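Local coordinates for assembly chaperone of ribosomal protein L4 (Acl4) (PDB 5TQB) that serves as a dedicated assembly chaperone of ribosomal protein L4, probably cradling its client with an all-helical scaffold of tetratricopeptide-repeat type, at residues R169-I174 with A192-S197; E203-L208 with V241-E246. One frame throughout, in Å; residues are numbered along the deposited sequence.

Interaction 1 (R169-I174 with A192-S197); sequences RCEALI and ANVRIS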
ATOM      1  N   ARG B 169      23.349 -10.333  16.742  1.00 80.35           N
ATOM      2  CA  ARG B 169      23.153 -10.431  15.302  1.00 81.37           C
ATOM      3  C   ARG B 169      22.229  -9.328  14.782  1.00 77.25           C
ATOM      4  O   ARG B 169      22.487  -8.749  13.724  1.00 74.74           O
ATOM      5  CB  ARG B 169      22.613 -11.815  14.933  1.00 84.96           C
ATOM      6  CG  ARG B 169      23.684 -12.895  14.948  1.00 90.63           C
ATOM      7  CD  ARG B 169      23.115 -14.274  14.662  1.00 96.57           C
ATOM      8  NE  ARG B 169      24.172 -15.265  14.472  1.00103.61           N
ATOM      9  CZ  ARG B 169      23.966 -16.571  14.326  1.00108.02           C
ATOM     10  NH1 ARG B 169      22.735 -17.069  14.358  1.00108.54           N
ATOM     11  NH2 ARG B 169      24.999 -17.386  14.156  1.00110.39           N
ATOM     12  N   CYS B 170      21.168  -9.032  15.531  1.00 76.03           N
ATOM     13  CA  CYS B 170      20.250  -7.952  15.166  1.00 73.84           C
ATOM     14  C   CYS B 170      20.971  -6.610  15.147  1.00 75.10           C
ATOM     15  O   CYS B 170      20.785  -5.814  14.228  1.00 75.86           O
ATOM     16  CB  CYS B 170      19.068  -7.876  16.139  1.00 73.01           C
ATOM     17  SG  CYS B 170      17.832  -9.192  15.976  1.00 76.48           S
ATOM     18  N   GLU B 171      21.792  -6.363  16.163  1.00 76.57           N
ATOM     19  CA  GLU B 171      22.541  -5.114  16.254  1.00 78.30           C
ATOM     20  C   GLU B 171      23.466  -4.917  15.056  1.00 76.97           C
ATOM     21  O   GLU B 171      23.670  -3.791  14.603  1.00 77.69           O
ATOM     22  CB  GLU B 171      23.354  -5.063  17.553  1.00 84.48           C
ATOM     23  CG  GLU B 171      22.615  -4.443  18.735  1.00 87.74           C
ATOM     24  CD  GLU B 171      22.288  -2.970  18.526  1.00 92.68           C
ATOM     25  OE1 GLU B 171      22.741  -2.389  17.514  1.00 95.56           O
ATOM     26  OE2 GLU B 171      21.571  -2.392  19.374  1.00 93.30           O
ATOM     27  N   ALA B 172      24.021  -6.012  14.544  1.00 76.26           N
ATOM     28  CA  ALA B 172      24.941  -5.949  13.414  1.00 75.43           C
ATOM     29  C   ALA B 172      24.172  -5.688  12.127  1.00 75.49           C
ATOM     30  O   ALA B 172      24.650  -4.990  11.229  1.00 75.62           O
ATOM     31  CB  ALA B 172      25.732  -7.244  13.305  1.00 74.43           C
ATOM     32  N   LEU B 173      22.971  -6.246  12.046  1.00 73.42           N
ATOM     33  CA  LEU B 173      22.138  -6.086  10.866  1.00 69.74           C
ATOM     34  C   LEU B 173      21.652  -4.647  10.713  1.00 67.23           C
ATOM     35  O   LEU B 173      21.704  -4.090   9.616  1.00 63.54           O
ATOM     36  CB  LEU B 173      20.958  -7.058  10.920  1.00 70.17           C
ATOM     37  CG  LEU B 173      21.351  -8.518  10.678  1.00 69.67           C
ATOM     38  CD1 LEU B 173      20.316  -9.472  11.247  1.00 69.03           C
ATOM     39  CD2 LEU B 173      21.540  -8.764   9.190  1.00 68.41           C
ATOM     40  N   ILE B 174      21.202  -4.036  11.807  1.00 69.54           N
ATOM     41  CA  ILE B 174      20.634  -2.689  11.727  1.00 69.27           C
ATOM     42  C   ILE B 174      21.711  -1.612  11.570  1.00 69.83           C
ATOM     43  O   ILE B 174      21.432  -0.531  11.056  1.00 70.00           O
ATOM     44  CB  ILE B 174      19.713  -2.353  12.934  1.00 70.18           C
ATOM     45  CG1 ILE B 174      20.491  -2.413  14.253  1.00 73.25           C
ATOM     46  CG2 ILE B 174      18.514  -3.297  12.966  1.00 65.02           C
ATOM     47  CD1 ILE B 174      19.713  -1.891  15.456  1.00 75.41           C
ATOM     48  N   ALA B 192      13.799   0.730  15.401  1.00 67.01           N
ATOM     49  CA  ALA B 192      12.854   0.935  16.493  1.00 69.00           C
ATOM     50  C   ALA B 192      12.385  -0.399  17.065  1.00 68.12           C
ATOM     51  O   ALA B 192      12.279  -0.559  18.283  1.00 66.86           O
ATOM     52  CB  ALA B 192      11.667   1.747  16.014  1.00 68.78           C
ATOM     53  N   ASN B 193      12.112  -1.348  16.172  1.00 65.41           N
ATOM     54  CA  ASN B 193      11.670  -2.680  16.556  1.00 64.07           C
ATOM     55  C   ASN B 193      12.636  -3.277  17.563  1.00 66.66           C
ATOM     56  O   ASN B 193      12.228  -3.732  18.631  1.00 68.04           O
ATOM     57  CB  ASN B 193      11.582  -3.584  15.328  1.00 65.15           C
ATOM     58  CG  ASN B 193      10.413  -4.548  15.389  1.00 66.11           C
ATOM     59  OD1 ASN B 193       9.980  -4.953  16.466  1.00 68.61           O
ATOM     60  ND2 ASN B 193       9.890  -4.914  14.225  1.00 64.80           N
ATOM     61  N   VAL B 194      13.920  -3.246  17.222  1.00 67.98           N
ATOM     62  CA  VAL B 194      14.980  -3.735  18.106  1.00 70.60           C
ATOM     63  C   VAL B 194      14.999  -2.981  19.434  1.00 70.55           C
ATOM     64  O   VAL B 194      14.986  -3.591  20.502  1.00 74.08           O
ATOM     65  CB  VAL B 194      16.370  -3.613  17.431  1.00 65.22           C
ATOM     66  CG1 VAL B 194      17.489  -3.999  18.395  1.00 66.11           C
ATOM     67  CG2 VAL B 194      16.431  -4.479  16.176  1.00 61.30           C
ATOM     68  N   ARG B 195      15.032  -1.654  19.355  1.00 69.39           N
ATOM     69  CA  ARG B 195      15.086  -0.797  20.536  1.00 71.52           C
ATOM     70  C   ARG B 195      13.983  -1.115  21.554  1.00 73.71           C
ATOM     71  O   ARG B 195      14.256  -1.220  22.756  1.00 74.92           O
ATOM     72  CB  ARG B 195      15.007   0.672  20.111  1.00 72.77           C
ATOM     73  CG  ARG B 195      16.238   1.165  19.358  1.00 76.44           C
ATOM     74  CD  ARG B 195      17.411   1.397  20.295  1.00 81.62           C
ATOM     75  NE  ARG B 195      18.602   1.858  19.584  1.00 82.57           N
ATOM     76  CZ  ARG B 195      19.496   1.055  19.014  1.00 81.64           C
ATOM     77  NH1 ARG B 195      19.346  -0.261  19.057  1.00 81.54           N
ATOM     78  NH2 ARG B 195      20.545   1.571  18.393  1.00 82.46           N
ATOM     79  N   ILE B 196      12.751  -1.272  21.069  1.00 69.43           N
ATOM     80  CA  ILE B 196      11.610  -1.606  21.921  1.00 67.04           C
ATOM     81  C   ILE B 196      11.911  -2.849  22.748  1.00 68.60           C
ATOM     82  O   ILE B 196      11.722  -2.862  23.967  1.00 69.49           O
ATOM     83  CB  ILE B 196      10.333  -1.860  21.084  1.00 64.01           C
ATOM     84  CG1 ILE B 196       9.863  -0.567  20.414  1.00 64.97           C
ATOM     85  CG2 ILE B 196       9.205  -2.403  21.956  1.00 62.24           C
ATOM     86  CD1 ILE B 196       8.847  -0.773  19.284  1.00 59.77           C
ATOM     87  N   SER B 197      12.383  -3.893  22.078  1.00 67.21           N
ATOM     88  CA  SER B 197      12.722  -5.133  22.757  1.00 70.44           C
ATOM     89  C   SER B 197      13.994  -5.012  23.600  1.00 72.98           C
ATOM     90  O   SER B 197      14.333  -5.930  24.344  1.00 71.51           O
ATOM     91  CB  SER B 197      12.858  -6.268  21.748  1.00 69.00           C
ATOM     92  OG  SER B 197      11.579  -6.763  21.394  1.00 69.91           O
TER
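V194 projects from one helix between C170 and I174 of the other, and these three buried residues make the close-packed part of the contact. Its CG2 methyl, beside the backbone N and anti to the carbonyl carbon, meets CG2 of I174 tip to tip at 4.0 Å; the same V194 methyl lies 4.3 Å from CB of C170. The helix axes come within 10.7 Å and run nearly antiparallel, 150° apart, with the CA atoms of C170 and V194 nearest at 7.4 Å.

Toward the partly exposed side the contact thins to one ionic pair. The chains of E171 and R195 both bend at chi2 and cross at about a right angle, bringing NH1 of R195 3.1 Å from OE2 of E171. This hydrogen-bonded salt bridge is far from straight, with an N-H...O angle of 135°; the donor comes on the syn side of the carboxylate but out of its plane, and the oxygen is likewise tilted from the guanidinium plane. CD1 of I174 also approaches obliquely, 4.0 Å from NH1 of R195. Q198 ties the two charges together, its OE1 bonding NH1 of R195 and its NE2 bonding OE2 of E171. With an alanine at E171, NH1 of R195 would probably lose its charged mate on the facing helix and be left leaning on Q198, whose NE2 would lose its acceptor here.

Apolar faces packed between nearly antiparallel, neighbouring helices, 166-180 and 185-197, are consistent with the paired antiparallel helices of a tetratricopeptide-like solenoid.

Interaction 2 (E203-L208 with V241-E246); sequences EAREAL and VDMEEE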
ATOM      1  N   GLU B 203      14.570   5.975  22.376  1.00 84.02           N
ATOM      2  CA  GLU B 203      15.294   5.812  21.125  1.00 81.99           C
ATOM      3  C   GLU B 203      14.398   5.169  20.071  1.00 77.19           C
ATOM      4  O   GLU B 203      14.564   5.418  18.880  1.00 76.25           O
ATOM      5  CB  GLU B 203      16.559   4.982  21.331  1.00 83.02           C
ATOM      6  CG  GLU B 203      17.579   5.655  22.235  1.00 91.11           C
ATOM      7  CD  GLU B 203      18.888   4.899  22.293  1.00 94.41           C
ATOM      8  OE1 GLU B 203      19.299   4.510  23.403  1.00 94.18           O
ATOM      9  OE2 GLU B 203      19.504   4.693  21.224  1.00 97.15           O
ATOM     10  N   ALA B 204      13.452   4.344  20.509  1.00 74.51           N
ATOM     11  CA  ALA B 204      12.488   3.754  19.587  1.00 73.39           C
ATOM     12  C   ALA B 204      11.604   4.842  18.987  1.00 72.85           C
ATOM     13  O   ALA B 204      11.355   4.849  17.783  1.00 70.42           O
ATOM     14  CB  ALA B 204      11.639   2.704  20.287  1.00 71.35           C
ATOM     15  N   ARG B 205      11.136   5.758  19.830  1.00 77.53           N
ATOM     16  CA  ARG B 205      10.315   6.873  19.371  1.00 78.84           C
ATOM     17  C   ARG B 205      11.104   7.738  18.399  1.00 79.08           C
ATOM     18  O   ARG B 205      10.595   8.134  17.352  1.00 78.65           O
ATOM     19  CB  ARG B 205       9.838   7.726  20.552  1.00 82.71           C
ATOM     20  CG  ARG B 205       8.880   7.012  21.490  1.00 86.99           C
ATOM     21  CD  ARG B 205       8.233   7.974  22.472  1.00 92.84           C
ATOM     22  NE  ARG B 205       7.428   7.270  23.469  1.00 98.59           N
ATOM     23  CZ  ARG B 205       7.810   7.018  24.721  1.00105.12           C
ATOM     24  NH1 ARG B 205       8.998   7.413  25.168  1.00108.10           N
ATOM     25  NH2 ARG B 205       6.993   6.365  25.537  1.00106.18           N
ATOM     26  N   GLU B 206      12.353   8.020  18.762  1.00 79.77           N
ATOM     27  CA  GLU B 206      13.255   8.815  17.939  1.00 80.11           C
ATOM     28  C   GLU B 206      13.407   8.207  16.545  1.00 74.84           C
ATOM     29  O   GLU B 206      13.366   8.917  15.538  1.00 73.30           O
ATOM     30  CB  GLU B 206      14.619   8.901  18.620  1.00 87.13           C
ATOM     31  CG  GLU B 206      15.609   9.843  17.958  1.00 94.28           C
ATOM     32  CD  GLU B 206      16.963   9.832  18.648  1.00101.24           C
ATOM     33  OE1 GLU B 206      17.587  10.910  18.760  1.00104.45           O
ATOM     34  OE2 GLU B 206      17.403   8.743  19.081  1.00102.64           O
ATOM     35  N   ALA B 207      13.568   6.888  16.498  1.00 69.90           N
ATOM     36  CA  ALA B 207      13.744   6.172  15.240  1.00 68.05           C
ATOM     37  C   ALA B 207      12.478   6.216  14.394  1.00 68.79           C
ATOM     38  O   ALA B 207      12.541   6.434  13.184  1.00 66.66           O
ATOM     39  CB  ALA B 207      14.142   4.731  15.508  1.00 66.67           C
ATOM     40  N   LEU B 208      11.330   6.006  15.030  1.00 71.11           N
ATOM     41  CA  LEU B 208      10.059   5.985  14.317  1.00 71.23           C
ATOM     42  C   LEU B 208       9.699   7.362  13.762  1.00 71.81           C
ATOM     43  O   LEU B 208       9.171   7.479  12.655  1.00 71.65           O
ATOM     44  CB  LEU B 208       8.952   5.492  15.245  1.00 70.20           C
ATOM     45  CG  LEU B 208       8.914   3.987  15.516  1.00 69.63           C
ATOM     46  CD1 LEU B 208       7.909   3.669  16.611  1.00 70.58           C
ATOM     47  CD2 LEU B 208       8.588   3.194  14.259  1.00 66.04           C
ATOM     48  N   VAL B 241       4.839   2.205  21.499  1.00 69.34           N
ATOM     49  CA  VAL B 241       5.622   3.248  22.165  1.00 68.20           C
ATOM     50  C   VAL B 241       4.859   4.569  22.312  1.00 67.32           C
ATOM     51  O   VAL B 241       5.464   5.643  22.352  1.00 66.97           O
ATOM     52  CB  VAL B 241       6.958   3.498  21.434  1.00 70.10           C
ATOM     53  CG1 VAL B 241       7.787   2.219  21.391  1.00 69.22           C
ATOM     54  CG2 VAL B 241       6.709   4.011  20.037  1.00 68.46           C
ATOM     55  N   ASP B 242       3.532   4.477  22.379  1.00 68.29           N
ATOM     56  CA  ASP B 242       2.673   5.595  22.786  1.00 73.32           C
ATOM     57  C   ASP B 242       2.666   6.783  21.823  1.00 75.82           C
ATOM     58  O   ASP B 242       2.631   7.935  22.258  1.00 76.64           O
ATOM     59  CB  ASP B 242       3.058   6.083  24.187  1.00 80.84           C
ATOM     60  CG  ASP B 242       3.024   4.973  25.220  1.00 85.15           C
ATOM     61  OD1 ASP B 242       1.919   4.665  25.720  1.00 88.34           O
ATOM     62  OD2 ASP B 242       4.099   4.410  25.529  1.00 83.98           O
HETATM   63  N   MSE B 243       2.699   6.498  20.523  1.00 75.44           N
HETATM   64  CA  MSE B 243       2.536   7.526  19.502  1.00 76.31           C
HETATM   65  C   MSE B 243       1.237   7.270  18.737  1.00 72.97           C
HETATM   66  O   MSE B 243       1.231   7.097  17.513  1.00 68.80           O
HETATM   67  CB  MSE B 243       3.741   7.549  18.560  1.00 79.29           C
HETATM   68  CG  MSE B 243       4.937   8.315  19.109  1.00 84.53           C
HETATM   69 SE   MSE B 243       6.452   8.319  17.873  1.00103.99          SE
HETATM   70  CE  MSE B 243       6.941   6.480  18.096  1.00 66.33           C
ATOM     71  N   GLU B 244       0.137   7.240  19.481  1.00 72.04           N
ATOM     72  CA  GLU B 244      -1.168   6.932  18.914  1.00 72.76           C
ATOM     73  C   GLU B 244      -1.613   8.014  17.933  1.00 74.66           C
ATOM     74  O   GLU B 244      -2.260   7.720  16.929  1.00 73.18           O
ATOM     75  CB  GLU B 244      -2.213   6.768  20.021  1.00 73.21           C
ATOM     76  CG  GLU B 244      -1.931   5.617  20.979  1.00 76.61           C
ATOM     77  CD  GLU B 244      -1.080   6.016  22.188  1.00 80.02           C
ATOM     78  OE1 GLU B 244      -0.504   7.127  22.199  1.00 80.21           O
ATOM     79  OE2 GLU B 244      -0.996   5.206  23.136  1.00 80.67           O
ATOM     80  N   GLU B 245      -1.258   9.261  18.229  1.00 77.04           N
ATOM     81  CA  GLU B 245      -1.607  10.383  17.369  1.00 80.31           C
ATOM     82  C   GLU B 245      -1.065  10.157  15.960  1.00 77.80           C
ATOM     83  O   GLU B 245      -1.760  10.389  14.975  1.00 79.75           O
ATOM     84  CB  GLU B 245      -1.062  11.693  17.941  1.00 88.25           C
ATOM     85  CG  GLU B 245      -1.547  12.015  19.355  1.00 98.20           C
ATOM     86  CD  GLU B 245      -0.634  11.466  20.447  1.00106.09           C
ATOM     87  OE1 GLU B 245      -0.794  11.881  21.617  1.00109.00           O
ATOM     88  OE2 GLU B 245       0.242  10.625  20.140  1.00107.64           O
ATOM     89  N   GLU B 246       0.174   9.687  15.871  1.00 74.67           N
ATOM     90  CA  GLU B 246       0.771   9.368  14.582  1.00 71.11           C
ATOM     91  C   GLU B 246       0.112   8.130  13.983  1.00 67.17           C
ATOM     92  O   GLU B 246      -0.092   8.055  12.772  1.00 63.80           O
ATOM     93  CB  GLU B 246       2.280   9.144  14.715  1.00 72.39           C
ATOM     94  CG  GLU B 246       3.088  10.405  15.013  1.00 77.87           C
ATOM     95  CD  GLU B 246       3.063  10.802  16.483  1.00 83.85           C
ATOM     96  OE1 GLU B 246       2.250  10.235  17.243  1.00 85.77           O
ATOM     97  OE2 GLU B 246       3.862  11.680  16.877  1.00 85.00           O
TER
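R205 supplies the polar half of this contact, running along V241 toward the turn that begins there. With its chain extended from CG to NE, it carries NE to 2.8 Å from the carbonyl O of V241, a hydrogen bond with an N-H...O angle of 149° whose donor is tilted from the carbonyl plane. The guanidinium continues past this bond to D242, where NH2 stands 3.5 Å from OD2, a weak bond and a long salt bridge made at the guanidinium edge. Neither charge depends on the other alone: NH1 of R205 pairs with E202, and OD2 of D242 has its stronger salt bridge with a basic side chain of another protein's chain.

The apolar half lies beside it. CG2 of V241 sits 3.6 Å from CD1 of L208, while its other methyl, CG1, rests 4.0 Å from CB of A204. Selenomethionine M243 bends at chi3 (-72°), bringing its CE methyl against L208, 3.3 Å from CD1, and also 3.9 Å from CG of R205.

The loop receiving these side chains is a helix end. D242, at positive phi, is the C-prime residue of a Schellman motif closing helix 228-240, and M243 holds the N-cap position of helix 244-257. Helix 201-212 thus packs on the Schellman-capped turn between these two helices, an arrangement consistent with an all-helical solenoid.

Overall arrangement
Interactions 1 and 2 are both buried contacts, their centres 15 Å apart, and follow in series along the chain. They share no helix, yet are joined through consecutive helices 185-197 and 201-212: A192 packs on L208, I196 on V241, and R195 has a weak, long ion pair with E203. Interaction 1 is helix against helix, with apolar contacts inside and a charge pair bonding side chain to side chain on the partly exposed flank. Interaction 2 sets a helix against a turn, where the arginine finds a backbone carbonyl. Both also border another protein's chain, whose basic side chains hydrogen-bond N193 and S197 and form a salt bridge with D242.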